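PDB 4UEJ: galactitol-1-phosphate 5-dehydrogenase, which oxidises galactitol 1-phosphate to D-tagatose 6-phosphate with NAD(+), as a zinc-containing alcohol dehydrogenase that forms homodimers. Local coordinates for residues T56-V68 / L75-L87. Sequence-based numbering, arbitrary orientation.
Sequences TLGHEFSGYIDAV and LHPGDAVACVPLL. With ZN (zinc ion), chain D.
Gly63 and Val81 form the hydrogen-bonded pair at the middle of an antiparallel hairpin: Gly63 N gives its proton to Val81 O at 3.0 Å, and Val81 N returns one to Gly63 O. Cys83 N to Phe61 O and Ile65 N to Asp79 O carry the pairing outward. At the far end Gly78 N, inside the type II turn from His76 to Asp79, reaches Ile65 O at 2.7 Å. Near the zinc end, where the strands part, water 1 takes over, accepting from Phe61 N and lying 3.0 Å from His59 O and 2.6 Å from Cys83 O.

Next comes the Phe61 ring, swung by chi1 of 63° between its own backbone N and carbonyl carbon until one face lies against Cys83. Cys83 CB sits over that face, 3.5 Å from the ring centroid, in a CH-pi contact, while SG approaches obliquely near CZ. Replacing this ring with an alanine's methyl is likely to leave Cys83 CB and SG without their aromatic partner and open a gap beside the strand. Further along, Ile65 crosses Val81 at about a right angle, CD1 3.9 Å from Val81 CG1, with Leu75 CD1 also against it. The Tyr64 ring turns its edge to Gly78 O.

Toward the zinc ion, probably the catalytic one as in related dehydrogenases, Pro85 CB packs on His59 CB at 3.7 Å. His59 NE2 binds the metal at 2.1 Å, alongside Cys38 and water 2, which donates to Glu60 OE2. This GroES-like-domain hairpin thus joins a zinc ligand to the sheet through backbone bonds, a shared water and apolar contacts.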
loop_
_atom_site.group_PDB
_atom_site.type_symbol
_atom_site.label_atom_id
_atom_site.label_comp_id
_atom_site.label_asym_id
_atom_site.label_seq_id
_atom_site.Cartn_x
_atom_site.Cartn_y
_atom_site.Cartn_z
ATOM N N THR A 56 -34.140 -1.169 -5.148
ATOM C CA THR A 56 -33.951 -0.997 -6.578
ATOM C C THR A 56 -32.528 -0.512 -6.803
ATOM O O THR A 56 -32.132 0.545 -6.305
ATOM C CB THR A 56 -34.971 -0.013 -7.184
ATOM O OG1 THR A 56 -36.286 -0.577 -7.083
ATOM C CG2 THR A 56 -34.659 0.252 -8.653
ATOM N N LEU A 57 -31.748 -1.301 -7.532
ATOM C CA LEU A 57 -30.342 -0.978 -7.743
ATOM C C LEU A 57 -30.145 -0.108 -8.988
ATOM O O LEU A 57 -31.109 0.334 -9.619
ATOM C CB LEU A 57 -29.521 -2.267 -7.857
ATOM C CG LEU A 57 -29.584 -3.219 -6.654
ATOM C CD1 LEU A 57 -28.854 -4.535 -6.944
ATOM C CD2 LEU A 57 -29.019 -2.551 -5.418
ATOM N N GLY A 58 -28.887 0.131 -9.335
ATOM C CA GLY A 58 -28.553 0.863 -10.545
ATOM C C GLY A 58 -27.846 2.188 -10.299
ATOM O O GLY A 58 -28.496 3.186 -9.959
ATOM N N HIS A 59 -26.528 2.214 -10.497
ATOM C CA HIS A 59 -25.771 3.455 -10.331
ATOM C C HIS A 59 -24.917 3.816 -11.543
ATOM O O HIS A 59 -24.019 4.662 -11.458
ATOM C CB HIS A 59 -24.883 3.383 -9.082
ATOM C CG HIS A 59 -23.877 2.274 -9.099
ATOM N ND1 HIS A 59 -24.176 0.989 -8.704
ATOM C CD2 HIS A 59 -22.565 2.269 -9.431
ATOM C CE1 HIS A 59 -23.091 0.237 -8.798
ATOM N NE2 HIS A 59 -22.103 0.990 -9.238
ATOM N N GLU A 60 -25.212 3.177 -12.668
ATOM C CA GLU A 60 -24.474 3.371 -13.906
ATOM C C GLU A 60 -25.494 3.675 -14.975
ATOM O O GLU A 60 -25.868 2.784 -15.737
ATOM C CB GLU A 60 -23.685 2.116 -14.299
ATOM C CG GLU A 60 -22.683 1.601 -13.283
ATOM C CD GLU A 60 -22.008 0.319 -13.757
ATOM O OE1 GLU A 60 -22.550 -0.329 -14.677
ATOM O OE2 GLU A 60 -20.926 -0.035 -13.233
ATOM N N PHE A 61 -25.982 4.906 -15.026
ATOM C CA PHE A 61 -27.049 5.174 -15.969
ATOM C C PHE A 61 -27.061 6.580 -16.537
ATOM O O PHE A 61 -26.423 7.490 -16.016
ATOM C CB PHE A 61 -28.424 4.858 -15.343
ATOM C CG PHE A 61 -28.799 5.696 -14.139
ATOM C CD1 PHE A 61 -28.496 5.265 -12.859
ATOM C CD2 PHE A 61 -29.540 6.861 -14.288
ATOM C CE1 PHE A 61 -28.881 6.011 -11.743
ATOM C CE2 PHE A 61 -29.931 7.617 -13.174
ATOM C CZ PHE A 61 -29.624 7.183 -11.911
ATOM N N SER A 62 -27.785 6.721 -17.644
ATOM C CA SER A 62 -27.966 8.002 -18.300
ATOM C C SER A 62 -29.416 8.176 -18.705
ATOM O O SER A 62 -30.195 7.228 -18.698
ATOM C CB SER A 62 -27.069 8.113 -19.535
ATOM O OG SER A 62 -27.372 7.074 -20.449
ATOM N N GLY A 63 -29.765 9.394 -19.077
ATOM C CA GLY A 63 -31.120 9.676 -19.501
ATOM C C GLY A 63 -31.270 11.153 -19.761
ATOM O O GLY A 63 -30.281 11.874 -19.898
ATOM N N TYR A 64 -32.518 11.599 -19.844
ATOM C CA TYR A 64 -32.804 12.991 -20.128
ATOM C C TYR A 64 -33.520 13.632 -18.961
ATOM O O TYR A 64 -34.355 12.996 -18.310
ATOM C CB TYR A 64 -33.646 13.121 -21.395
ATOM C CG TYR A 64 -32.943 12.601 -22.622
ATOM C CD1 TYR A 64 -32.083 13.415 -23.347
ATOM C CD2 TYR A 64 -33.133 11.297 -23.050
ATOM C CE1 TYR A 64 -31.433 12.943 -24.473
ATOM C CE2 TYR A 64 -32.487 10.816 -24.176
ATOM C CZ TYR A 64 -31.638 11.644 -24.879
ATOM O OH TYR A 64 -30.993 11.168 -25.993
ATOM N N ILE A 65 -33.193 14.891 -18.700
ATOM C CA ILE A 65 -33.905 15.643 -17.680
ATOM C C ILE A 65 -35.378 15.756 -18.072
ATOM O O ILE A 65 -35.714 16.241 -19.158
ATOM C CB ILE A 65 -33.311 17.048 -17.475
ATOM C CG1 ILE A 65 -31.859 16.958 -16.991
ATOM C CG2 ILE A 65 -34.174 17.843 -16.493
ATOM C CD1 ILE A 65 -31.683 16.219 -15.686
ATOM N N ASP A 66 -36.245 15.276 -17.187
ATOM C CA ASP A 66 -37.685 15.294 -17.409
ATOM C C ASP A 66 -38.294 16.544 -16.796
ATOM O O ASP A 66 -39.266 17.101 -17.315
ATOM C CB ASP A 66 -38.334 14.042 -16.814
ATOM C CG ASP A 66 -39.835 14.032 -16.974
ATOM O OD1 ASP A 66 -40.310 13.859 -18.116
ATOM O OD2 ASP A 66 -40.540 14.196 -15.957
ATOM N N ALA A 67 -37.709 16.975 -15.682
ATOM C CA ALA A 67 -38.170 18.151 -14.952
ATOM C C ALA A 67 -37.082 18.612 -13.980
ATOM O O ALA A 67 -36.212 17.825 -13.598
ATOM C CB ALA A 67 -39.458 17.849 -14.206
ATOM N N VAL A 68 -37.126 19.884 -13.587
ATOM C CA VAL A 68 -36.158 20.405 -12.625
ATOM C C VAL A 68 -36.829 21.179 -11.494
ATOM O O VAL A 68 -37.903 21.745 -11.666
ATOM C CB VAL A 68 -35.108 21.330 -13.295
ATOM C CG1 VAL A 68 -34.327 20.577 -14.352
ATOM C CG2 VAL A 68 -35.765 22.565 -13.892
ATOM N N LEU A 75 -29.805 23.475 -15.846
ATOM C CA LEU A 75 -30.286 22.298 -16.559
ATOM C C LEU A 75 -31.731 22.489 -16.969
ATOM O O LEU A 75 -32.488 23.196 -16.306
ATOM C CB LEU A 75 -30.155 21.036 -15.710
ATOM C CG LEU A 75 -28.779 20.397 -15.570
ATOM C CD1 LEU A 75 -28.927 19.119 -14.778
ATOM C CD2 LEU A 75 -28.146 20.127 -16.931
ATOM N N HIS A 76 -32.113 21.846 -18.064
ATOM C CA HIS A 76 -33.444 22.021 -18.611
ATOM C C HIS A 76 -33.974 20.689 -19.114
ATOM O O HIS A 76 -33.185 19.795 -19.438
ATOM C CB HIS A 76 -33.414 23.069 -19.728
ATOM C CG HIS A 76 -32.876 24.394 -19.284
ATOM N ND1 HIS A 76 -31.526 24.661 -19.205
ATOM C CD2 HIS A 76 -33.506 25.516 -18.860
ATOM C CE1 HIS A 76 -31.347 25.895 -18.767
ATOM N NE2 HIS A 76 -32.532 26.434 -18.548
ATOM N N PRO A 77 -35.308 20.536 -19.146
ATOM C CA PRO A 77 -35.923 19.335 -19.719
ATOM C C PRO A 77 -35.363 19.008 -21.105
ATOM O O PRO A 77 -35.302 19.880 -21.973
ATOM C CB PRO A 77 -37.406 19.707 -19.805
ATOM C CG PRO A 77 -37.602 20.690 -18.706
ATOM C CD PRO A 77 -36.317 21.471 -18.612
ATOM N N GLY A 78 -34.942 17.765 -21.297
ATOM C CA GLY A 78 -34.365 17.348 -22.561
ATOM C C GLY A 78 -32.855 17.233 -22.529
ATOM O O GLY A 78 -32.268 16.578 -23.385
ATOM N N ASP A 79 -32.220 17.862 -21.543
ATOM C CA ASP A 79 -30.766 17.773 -21.417
ATOM C C ASP A 79 -30.342 16.352 -21.081
ATOM O O ASP A 79 -30.971 15.681 -20.265
ATOM C CB ASP A 79 -30.240 18.737 -20.350
ATOM C CG ASP A 79 -30.357 20.188 -20.770
ATOM O OD1 ASP A 79 -30.641 20.441 -21.961
ATOM O OD2 ASP A 79 -30.155 21.075 -19.916
ATOM N N ALA A 80 -29.278 15.899 -21.732
ATOM C CA ALA A 80 -28.730 14.572 -21.488
ATOM C C ALA A 80 -27.817 14.598 -20.279
ATOM O O ALA A 80 -26.999 15.503 -20.143
ATOM C CB ALA A 80 -27.975 14.081 -22.706
ATOM N N VAL A 81 -27.959 13.606 -19.403
ATOM C CA VAL A 81 -27.123 13.515 -18.211
ATOM C C VAL A 81 -26.706 12.079 -17.913
ATOM O O VAL A 81 -27.371 11.126 -18.324
ATOM C CB VAL A 81 -27.845 14.076 -16.957
ATOM C CG1 VAL A 81 -28.076 15.570 -17.091
ATOM C CG2 VAL A 81 -29.158 13.340 -16.725
ATOM N N ALA A 82 -25.586 11.939 -17.212
ATOM C CA ALA A 82 -25.245 10.690 -16.540
ATOM C C ALA A 82 -25.453 10.889 -15.058
ATOM O O ALA A 82 -25.331 12.000 -14.572
ATOM C CB ALA A 82 -23.806 10.287 -16.812
ATOM N N CYS A 83 -25.751 9.816 -14.340
ATOM C CA CYS A 83 -25.873 9.908 -12.896
ATOM C C CYS A 83 -24.510 9.928 -12.204
ATOM O O CYS A 83 -23.629 9.146 -12.545
ATOM C CB CYS A 83 -26.695 8.745 -12.369
ATOM S SG CYS A 83 -26.861 8.715 -10.589
ATOM N N VAL A 84 -24.369 10.837 -11.240
ATOM C CA VAL A 84 -23.253 10.864 -10.305
ATOM C C VAL A 84 -23.819 10.307 -9.005
ATOM O O VAL A 84 -24.509 11.018 -8.285
ATOM C CB VAL A 84 -22.709 12.284 -10.103
ATOM C CG1 VAL A 84 -21.503 12.278 -9.160
ATOM C CG2 VAL A 84 -22.347 12.902 -11.437
ATOM N N PRO A 85 -23.591 9.014 -8.738
ATOM C CA PRO A 85 -24.468 8.360 -7.757
ATOM C C PRO A 85 -24.156 8.670 -6.293
ATOM O O PRO A 85 -25.048 8.528 -5.462
ATOM C CB PRO A 85 -24.264 6.866 -8.047
ATOM C CG PRO A 85 -22.893 6.785 -8.709
ATOM C CD PRO A 85 -22.797 8.048 -9.523
ATOM N N LEU A 86 -22.931 9.083 -5.995
ATOM C CA LEU A 86 -22.548 9.436 -4.619
ATOM C C LEU A 86 -23.074 10.804 -4.258
ATOM O O LEU A 86 -22.942 11.738 -5.042
ATOM C CB LEU A 86 -21.023 9.422 -4.456
ATOM C CG LEU A 86 -20.551 9.994 -3.103
ATOM C CD1 LEU A 86 -20.846 8.971 -2.105
ATOM C CD2 LEU A 86 -19.097 10.349 -3.077
ATOM N N LEU A 87 -23.657 10.934 -3.071
ATOM C CA LEU A 87 -23.997 12.254 -2.564
ATOM C C LEU A 87 -23.288 12.481 -1.240
ATOM O O LEU A 87 -23.767 12.046 -0.193
ATOM C CB LEU A 87 -25.510 12.421 -2.397
ATOM C CG LEU A 87 -25.973 13.838 -2.029
ATOM C CD1 LEU A 87 -25.726 14.817 -3.173
ATOM C CD2 LEU A 87 -27.438 13.865 -1.591
HETATM ZN ZN ZN D . -20.105 0.518 -9.626
HETATM O O HOH W 1 -24.092 6.765 -13.556
HETATM O O HOH W 2 -19.523 1.131 -11.449
#